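Local coordinates for protein colicin B (Escherichia coli, PDB 1RH1) that kills Escherichia coli and close relatives by forming channels that depolarise the cytoplasmic membrane and dissipate cellular energy, at residues Trp22-Ile28 with Glu287-Ser293; Gly109-Pro115 with Asn253-Ala257; Ala369-Ile373 with Trp440-Met444. All blocks are in the same frame, centred on the assembly; numbering follows the deposited sequence.

Contact 1. Residues Trp22-Ile28 with Glu287-Ser293; sequences WPSTGRI and EILDSNS
The hydroxyl of Ser-24 donates to the carboxylate of Glu-287, with OG 2.7 Å from OE2. The donor arrives on the syn side of that oxygen and sits 21° out of the carboxylate plane. Glu-287 reaches it with a fully extended chain, chi1 -179° and chi2 -177°, which carries the acid straight across from its own backbone. The other oxygen, OE1, rests 3.4 Å from CG of Arg-27, so this arginine meets the acid with its aliphatic stem. The arginine side chain also touches Ile-138 and Asn-221, and its NH1 stays 5.6 Å from Glu-287 OE1, a nearby opposite charge but no ion pair. A long, weak ion pair reaches Glu-287 OE1 from Arg-140.

Next to this, an apolar patch continues the contact. The six-membered end of the Trp-22 indole meets the isobutyl tip of Leu-289 obliquely, CZ3 lying 3.8 Å from CD2, and the two side chains come from opposite directions. Ser-293, in the first turn of helix 291-340, stands at the edge of the same indole, while Thr-25 lies alongside its hydroxyl. Farther along, the CD1 methyl of Ile-28 comes within 4.1 Å of OD1 of Asp-290. Parallel pairing of strand 20-22 with strand 260-262 fixes the backbone before the loop.

Trp-22, Pro-23 and Ser-24 belong to the TonB box. This end of the box is held by one side-chain hydrogen bond across the contact, a buried indole and weak bonds from Ser-24 to Ser-263 and Asn-264, which TonB would probably have to displace if it binds the box in an extended form.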
# COMPACT_ATOMS: atom_id res chain seq x y z
N TRP A 22 -11.15 -2.96 8.57
CA TRP A 22 -12.46 -3.56 8.50
C TRP A 22 -13.00 -3.19 9.87
O TRP A 22 -12.42 -3.59 10.89
CB TRP A 22 -12.38 -5.07 8.34
CG TRP A 22 -13.75 -5.71 8.36
CD1 TRP A 22 -14.65 -5.51 7.35
CD2 TRP A 22 -14.24 -6.51 9.35
NE1 TRP A 22 -15.72 -6.18 7.68
CE2 TRP A 22 -15.52 -6.79 8.86
CE3 TRP A 22 -13.81 -7.04 10.57
CZ2 TRP A 22 -16.39 -7.61 9.58
CZ3 TRP A 22 -14.68 -7.86 11.29
CH2 TRP A 22 -15.96 -8.13 10.80
N PRO A 23 -14.07 -2.37 9.94
CA PRO A 23 -14.70 -1.96 11.19
C PRO A 23 -15.37 -3.22 11.67
O PRO A 23 -16.23 -3.76 10.97
CB PRO A 23 -15.66 -0.89 10.77
CG PRO A 23 -15.19 -0.46 9.40
CD PRO A 23 -14.77 -1.78 8.81
N SER A 24 -14.93 -3.72 12.82
CA SER A 24 -15.40 -5.00 13.31
C SER A 24 -16.91 -5.12 13.47
O SER A 24 -17.62 -4.12 13.59
CB SER A 24 -14.73 -5.30 14.63
OG SER A 24 -15.08 -6.59 15.08
N THR A 25 -17.36 -6.38 13.43
CA THR A 25 -18.77 -6.75 13.56
C THR A 25 -19.44 -6.14 14.79
O THR A 25 -20.59 -5.69 14.70
CB THR A 25 -18.80 -8.33 13.53
OG1 THR A 25 -20.15 -8.66 13.28
CG2 THR A 25 -18.28 -9.04 14.80
N GLY A 26 -18.72 -6.04 15.93
CA GLY A 26 -19.26 -5.42 17.13
C GLY A 26 -18.48 -5.78 18.39
O GLY A 26 -17.81 -4.94 19.01
N ARG A 27 -18.66 -7.07 18.73
CA ARG A 27 -18.15 -7.85 19.86
C ARG A 27 -19.37 -8.51 20.49
O ARG A 27 -20.20 -7.85 21.12
CB ARG A 27 -17.48 -7.07 21.03
CG ARG A 27 -15.97 -6.79 20.91
CD ARG A 27 -15.37 -6.10 22.14
NE ARG A 27 -15.90 -4.75 22.35
CZ ARG A 27 -15.28 -3.64 21.90
NH1 ARG A 27 -14.13 -3.70 21.22
NH2 ARG A 27 -15.84 -2.45 22.11
N ILE A 28 -19.49 -9.83 20.24
CA ILE A 28 -20.57 -10.60 20.82
C ILE A 28 -20.26 -10.96 22.28
O ILE A 28 -19.36 -11.76 22.57
CB ILE A 28 -20.88 -11.92 19.99
CG1 ILE A 28 -19.68 -12.80 19.56
CG2 ILE A 28 -21.69 -11.37 18.82
CD1 ILE A 28 -18.78 -12.33 18.38
N GLU A 287 -9.63 -11.23 17.82
CA GLU A 287 -11.05 -11.50 17.94
C GLU A 287 -11.54 -12.59 16.99
O GLU A 287 -11.53 -12.41 15.76
CB GLU A 287 -11.75 -10.20 17.67
CG GLU A 287 -13.25 -10.23 17.77
CD GLU A 287 -13.86 -8.90 17.41
OE1 GLU A 287 -14.61 -8.37 18.23
OE2 GLU A 287 -13.56 -8.38 16.33
N ILE A 288 -11.96 -13.75 17.53
CA ILE A 288 -12.50 -14.90 16.78
C ILE A 288 -13.81 -14.39 16.15
O ILE A 288 -14.75 -14.07 16.88
CB ILE A 288 -12.85 -16.14 17.71
CG1 ILE A 288 -12.34 -15.94 19.13
CG2 ILE A 288 -12.21 -17.39 17.18
CD1 ILE A 288 -13.23 -14.97 19.99
N LEU A 289 -13.87 -14.23 14.80
CA LEU A 289 -15.04 -13.76 14.05
C LEU A 289 -16.05 -14.88 13.80
O LEU A 289 -15.69 -16.04 13.56
CB LEU A 289 -14.55 -13.16 12.71
CG LEU A 289 -14.42 -11.65 12.41
CD1 LEU A 289 -13.48 -10.91 13.33
CD2 LEU A 289 -13.78 -11.51 11.06
N ASP A 290 -17.35 -14.55 13.86
CA ASP A 290 -18.44 -15.51 13.65
C ASP A 290 -18.84 -15.68 12.20
O ASP A 290 -18.51 -14.84 11.38
CB ASP A 290 -19.70 -15.10 14.47
CG ASP A 290 -20.24 -13.68 14.31
OD1 ASP A 290 -19.46 -12.72 14.32
OD2 ASP A 290 -21.47 -13.54 14.21
N SER A 291 -19.57 -16.74 11.85
CA SER A 291 -19.94 -17.06 10.48
C SER A 291 -20.41 -16.05 9.44
O SER A 291 -20.15 -16.23 8.25
CB SER A 291 -20.98 -18.13 10.51
OG SER A 291 -20.27 -19.31 10.16
N ASN A 292 -21.14 -15.02 9.86
CA ASN A 292 -21.56 -14.02 8.91
C ASN A 292 -20.63 -12.83 8.90
O ASN A 292 -20.60 -12.05 7.95
CB ASN A 292 -23.02 -13.60 9.20
CG ASN A 292 -24.02 -14.64 8.62
OD1 ASN A 292 -25.02 -15.03 9.24
ND2 ASN A 292 -23.76 -15.14 7.39
N SER A 293 -19.81 -12.72 9.94
CA SER A 293 -18.80 -11.69 10.00
C SER A 293 -17.62 -12.07 9.11
O SER A 293 -16.99 -11.22 8.48
CB SER A 293 -18.44 -11.55 11.45
OG SER A 293 -17.78 -10.31 11.59

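Contact 2. Residues Gly109-Pro115 with Asn253-Ala257; sequences GLRGGLP and NYVEA
Tyr-254 lays its phenol ring flat against the backbone of Gly-109, whose CA stands 3.7 Å from the ring centroid and only 3° off the ring normal. This CH-pi contact is tight because Gly-109 presents bare backbone to the aromatic face. On the opposite face Pro-115 closes in less squarely: its CG is 4.2 Å from the centroid and off-centre, and its CD packs on CZ. With CG turned away from the backbone N, the ring points from strand 252-256 into this slot, and its hydroxyl donates to the carbonyl of Gly-113. That bond, 2.7 Å from OH to O, meets the carbonyl at 119° and from 43° above its plane.

The acceptor belongs to a type I beta turn, Leu-110 to Gly-113, that follows on helix 99-110; Gly-112 N bonds back to Gly-109 O just ahead of it, and Gly-113 has a positive phi. The tyrosine thus ties this turn to a strand of the antiparallel sheet, where strand 252-256 pairs with strand 121-128. Ala-121 of that partner strand touches both Leu-110 and Tyr-254. A methyl of Leu-110, CD2, flanks the phenol oxygen OH of Tyr-254 at 3.5 Å.

Beyond the ring the contact is looser. Pro-115 CB merely touches Glu-256 CB at 3.9 Å, and the extended acid runs on past it to a salt bridge with Arg-119. No residue that touches here is fully buried, and Arg-111 on the turn is exposed and leads away from the strand.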
# COMPACT_ATOMS: atom_id res chain seq x y z
N GLY A 109 10.49 -18.80 2.20
CA GLY A 109 9.81 -18.25 1.05
C GLY A 109 10.26 -16.84 0.69
O GLY A 109 10.12 -16.41 -0.46
N LEU A 110 10.79 -16.13 1.69
CA LEU A 110 11.20 -14.76 1.51
C LEU A 110 12.48 -14.61 0.73
O LEU A 110 12.81 -13.53 0.28
CB LEU A 110 11.38 -14.09 2.86
CG LEU A 110 10.16 -13.71 3.67
CD1 LEU A 110 10.60 -13.36 5.06
CD2 LEU A 110 9.44 -12.58 3.00
N ARG A 111 13.22 -15.71 0.60
CA ARG A 111 14.41 -15.76 -0.21
C ARG A 111 14.07 -15.80 -1.70
O ARG A 111 14.93 -15.60 -2.55
CB ARG A 111 15.18 -17.00 0.16
CG ARG A 111 15.85 -17.04 1.52
CD ARG A 111 16.14 -18.50 1.91
NE ARG A 111 16.71 -19.25 0.81
CZ ARG A 111 16.31 -20.49 0.45
NH1 ARG A 111 15.34 -21.15 1.11
NH2 ARG A 111 16.88 -21.04 -0.64
N GLY A 112 12.80 -16.09 -2.03
CA GLY A 112 12.30 -16.15 -3.40
C GLY A 112 11.40 -14.97 -3.75
O GLY A 112 10.62 -14.99 -4.71
N GLY A 113 11.51 -13.89 -2.98
CA GLY A 113 10.73 -12.68 -3.16
C GLY A 113 9.38 -12.77 -2.50
O GLY A 113 8.84 -13.84 -2.22
N LEU A 114 8.84 -11.57 -2.26
CA LEU A 114 7.50 -11.42 -1.71
C LEU A 114 6.41 -11.90 -2.68
O LEU A 114 6.61 -11.77 -3.90
CB LEU A 114 7.24 -9.94 -1.38
CG LEU A 114 7.87 -9.31 -0.16
CD1 LEU A 114 7.48 -7.85 -0.06
CD2 LEU A 114 7.38 -10.02 1.07
N PRO A 115 5.26 -12.46 -2.26
CA PRO A 115 4.09 -12.70 -3.11
C PRO A 115 3.64 -11.45 -3.88
O PRO A 115 3.44 -11.42 -5.11
CB PRO A 115 3.11 -13.21 -2.12
CG PRO A 115 3.95 -13.92 -1.11
CD PRO A 115 4.99 -12.86 -0.89
N ASN A 253 1.82 -22.90 4.32
CA ASN A 253 2.13 -22.25 3.06
C ASN A 253 2.34 -20.75 2.86
O ASN A 253 1.57 -19.90 3.26
CB ASN A 253 1.07 -22.75 2.09
CG ASN A 253 0.89 -24.27 2.04
OD1 ASN A 253 1.64 -25.06 2.62
ND2 ASN A 253 -0.14 -24.76 1.35
N TYR A 254 3.39 -20.40 2.15
CA TYR A 254 3.75 -19.03 1.87
C TYR A 254 2.76 -18.29 0.97
O TYR A 254 2.68 -18.42 -0.26
CB TYR A 254 5.14 -19.06 1.28
CG TYR A 254 5.85 -17.74 1.05
CD1 TYR A 254 6.26 -16.94 2.11
CD2 TYR A 254 6.12 -17.35 -0.25
CE1 TYR A 254 6.95 -15.77 1.87
CE2 TYR A 254 6.80 -16.18 -0.50
CZ TYR A 254 7.22 -15.39 0.56
OH TYR A 254 7.93 -14.23 0.29
N VAL A 255 1.96 -17.50 1.65
CA VAL A 255 0.95 -16.71 0.97
C VAL A 255 1.16 -15.21 1.14
O VAL A 255 2.08 -14.76 1.83
CB VAL A 255 -0.47 -17.10 1.49
CG1 VAL A 255 -0.73 -18.54 1.14
CG2 VAL A 255 -0.61 -16.88 3.00
N GLU A 256 0.32 -14.43 0.49
CA GLU A 256 0.30 -13.00 0.67
C GLU A 256 -0.55 -12.70 1.89
O GLU A 256 -1.54 -13.39 2.15
CB GLU A 256 -0.32 -12.35 -0.54
CG GLU A 256 -0.48 -10.86 -0.38
CD GLU A 256 -1.04 -10.12 -1.58
OE1 GLU A 256 -0.96 -8.91 -1.57
OE2 GLU A 256 -1.56 -10.73 -2.52
N ALA A 257 -0.16 -11.66 2.63
CA ALA A 257 -0.89 -11.25 3.82
C ALA A 257 -2.21 -10.56 3.48
O ALA A 257 -2.43 -10.18 2.33
CB ALA A 257 -0.07 -10.28 4.66

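Contact 3. Residues Ala369-Ile373 with Trp440-Met444; sequences AMSSI and WGPLM
The Trp-440 indole is approached across the contact by Ile-373 alone, whose CD1 methyl comes in obliquely at the five-membered ring. Ile-373 CD1 lies 3.5 Å from Trp-440 CB and 3.6 Å from Trp-440 CD1, pressing on the root of the side chain and not on its benzo end. The two side chains cross at about a right angle. Elsewhere the indole packs edge-to-face with Tyr-435 and touches Met-377 and Val-488, so the ring is enclosed by several parts of the fold.

Ile-373 works with two branches. Its CG1 arm, turned into the space between backbone N and carbonyl (chi1 76°), carries CD1 to the tryptophan. CG2 meets the CE methyl of Met-444 at 3.5 Å, the two side chains sliding past each other in opposite directions. Met-444 bends at chi2 (-50°), bringing CE toward helix 366-376, where it also grazes CB of Ala-369 at 4.4 Å. Met-370 closes the other flank: its SD sits 3.6 Å from CG of Met-444, and its CE methyl comes to rest near Gly-441 N.

No hydrogen bond spans the two segments, and the backbone bonds described here are local to the start of helix 441-452. Trp-440 occupies the N-cap position of that helix, its carbonyl O receiving Met-444 N at 2.9 Å, while Asn-439 OD1 takes Gly-441 N.

Ala-369 and Ile-373 also lie on Ala-495, and Trp-440 on Val-488, both in helix 479-495, which lies within a predicted transmembrane segment. Helices packed round a hydrophobic helical hairpin are characteristic of the soluble form of colicin pore-forming domains, an all-helical bundle that shelters that hairpin.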
# COMPACT_ATOMS: atom_id res chain seq x y z
N ALA A 369 -4.51 25.83 -24.55
CA ALA A 369 -3.58 25.22 -25.52
C ALA A 369 -3.74 25.86 -26.88
O ALA A 369 -2.74 26.24 -27.50
CB ALA A 369 -3.83 23.73 -25.75
N MET A 370 -4.97 26.01 -27.36
CA MET A 370 -5.20 26.65 -28.64
C MET A 370 -4.88 28.12 -28.62
O MET A 370 -4.70 28.70 -29.67
CB MET A 370 -6.64 26.47 -29.08
CG MET A 370 -6.89 25.09 -29.66
SD MET A 370 -5.97 24.74 -31.16
CE MET A 370 -6.56 26.08 -32.14
N SER A 371 -4.78 28.78 -27.47
CA SER A 371 -4.31 30.14 -27.55
C SER A 371 -2.79 30.10 -27.74
O SER A 371 -2.21 30.94 -28.44
CB SER A 371 -4.71 30.91 -26.27
OG SER A 371 -4.18 30.43 -25.04
N SER A 372 -2.14 29.07 -27.17
CA SER A 372 -0.70 28.94 -27.30
C SER A 372 -0.30 28.58 -28.69
O SER A 372 0.50 29.31 -29.27
CB SER A 372 -0.13 27.87 -26.41
OG SER A 372 0.08 28.44 -25.14
N ILE A 373 -0.87 27.53 -29.30
CA ILE A 373 -0.38 27.20 -30.63
C ILE A 373 -0.80 28.27 -31.63
O ILE A 373 -0.11 28.40 -32.63
CB ILE A 373 -0.86 25.77 -31.12
CG1 ILE A 373 -2.25 25.79 -31.55
CG2 ILE A 373 -0.78 24.75 -30.03
CD1 ILE A 373 -2.16 25.62 -33.06
N TRP A 440 -5.31 23.61 -36.54
CA TRP A 440 -4.92 22.59 -35.57
C TRP A 440 -6.00 22.28 -34.55
O TRP A 440 -5.80 21.51 -33.61
CB TRP A 440 -3.65 23.04 -34.87
CG TRP A 440 -2.53 23.15 -35.89
CD1 TRP A 440 -2.17 24.36 -36.40
CD2 TRP A 440 -1.82 22.12 -36.45
NE1 TRP A 440 -1.24 24.13 -37.28
CE2 TRP A 440 -1.01 22.81 -37.34
CE3 TRP A 440 -1.73 20.74 -36.35
CZ2 TRP A 440 -0.09 22.14 -38.15
CZ3 TRP A 440 -0.81 20.06 -37.15
CH2 TRP A 440 0.00 20.76 -38.04
N GLY A 441 -7.18 22.86 -34.75
CA GLY A 441 -8.34 22.64 -33.91
C GLY A 441 -8.74 21.18 -33.86
O GLY A 441 -8.76 20.64 -32.76
N PRO A 442 -9.02 20.44 -34.93
CA PRO A 442 -9.25 19.00 -34.91
C PRO A 442 -8.21 18.16 -34.21
O PRO A 442 -8.55 17.15 -33.59
CB PRO A 442 -9.41 18.65 -36.36
CG PRO A 442 -8.83 19.84 -37.09
CD PRO A 442 -9.34 20.97 -36.24
N LEU A 443 -6.95 18.59 -34.27
CA LEU A 443 -5.88 17.87 -33.59
C LEU A 443 -5.95 18.10 -32.11
O LEU A 443 -5.90 17.11 -31.37
CB LEU A 443 -4.49 18.33 -34.00
CG LEU A 443 -3.32 17.35 -34.17
CD1 LEU A 443 -2.09 18.09 -33.74
CD2 LEU A 443 -3.45 16.11 -33.32
N MET A 444 -6.04 19.35 -31.66
CA MET A 444 -5.99 19.63 -30.23
C MET A 444 -7.25 19.20 -29.52
O MET A 444 -7.25 18.76 -28.38
CB MET A 444 -5.73 21.12 -30.03
CG MET A 444 -4.42 21.55 -30.74
SD MET A 444 -2.96 20.54 -30.39
CE MET A 444 -2.18 21.64 -29.28

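Contacts 1 and 2 both lie in the mixed alpha/beta part of the chain, with 109-115/253-257 nested inside the loop that 22-28/287-293 closes. Their centres are 28 Å apart and their nearest atoms about 13 Å, so they secure separate places: the end of the TonB box, and the rim of the antiparallel sheet. Contact 3 comes later in sequence, in the pore-forming domain, its centre 57 Å from that of contact 1 and 51 Å from that of contact 2. The long helix 291-340, whose first turn takes part in contact 1, spans most of that gap and joins the two halves of the toxin.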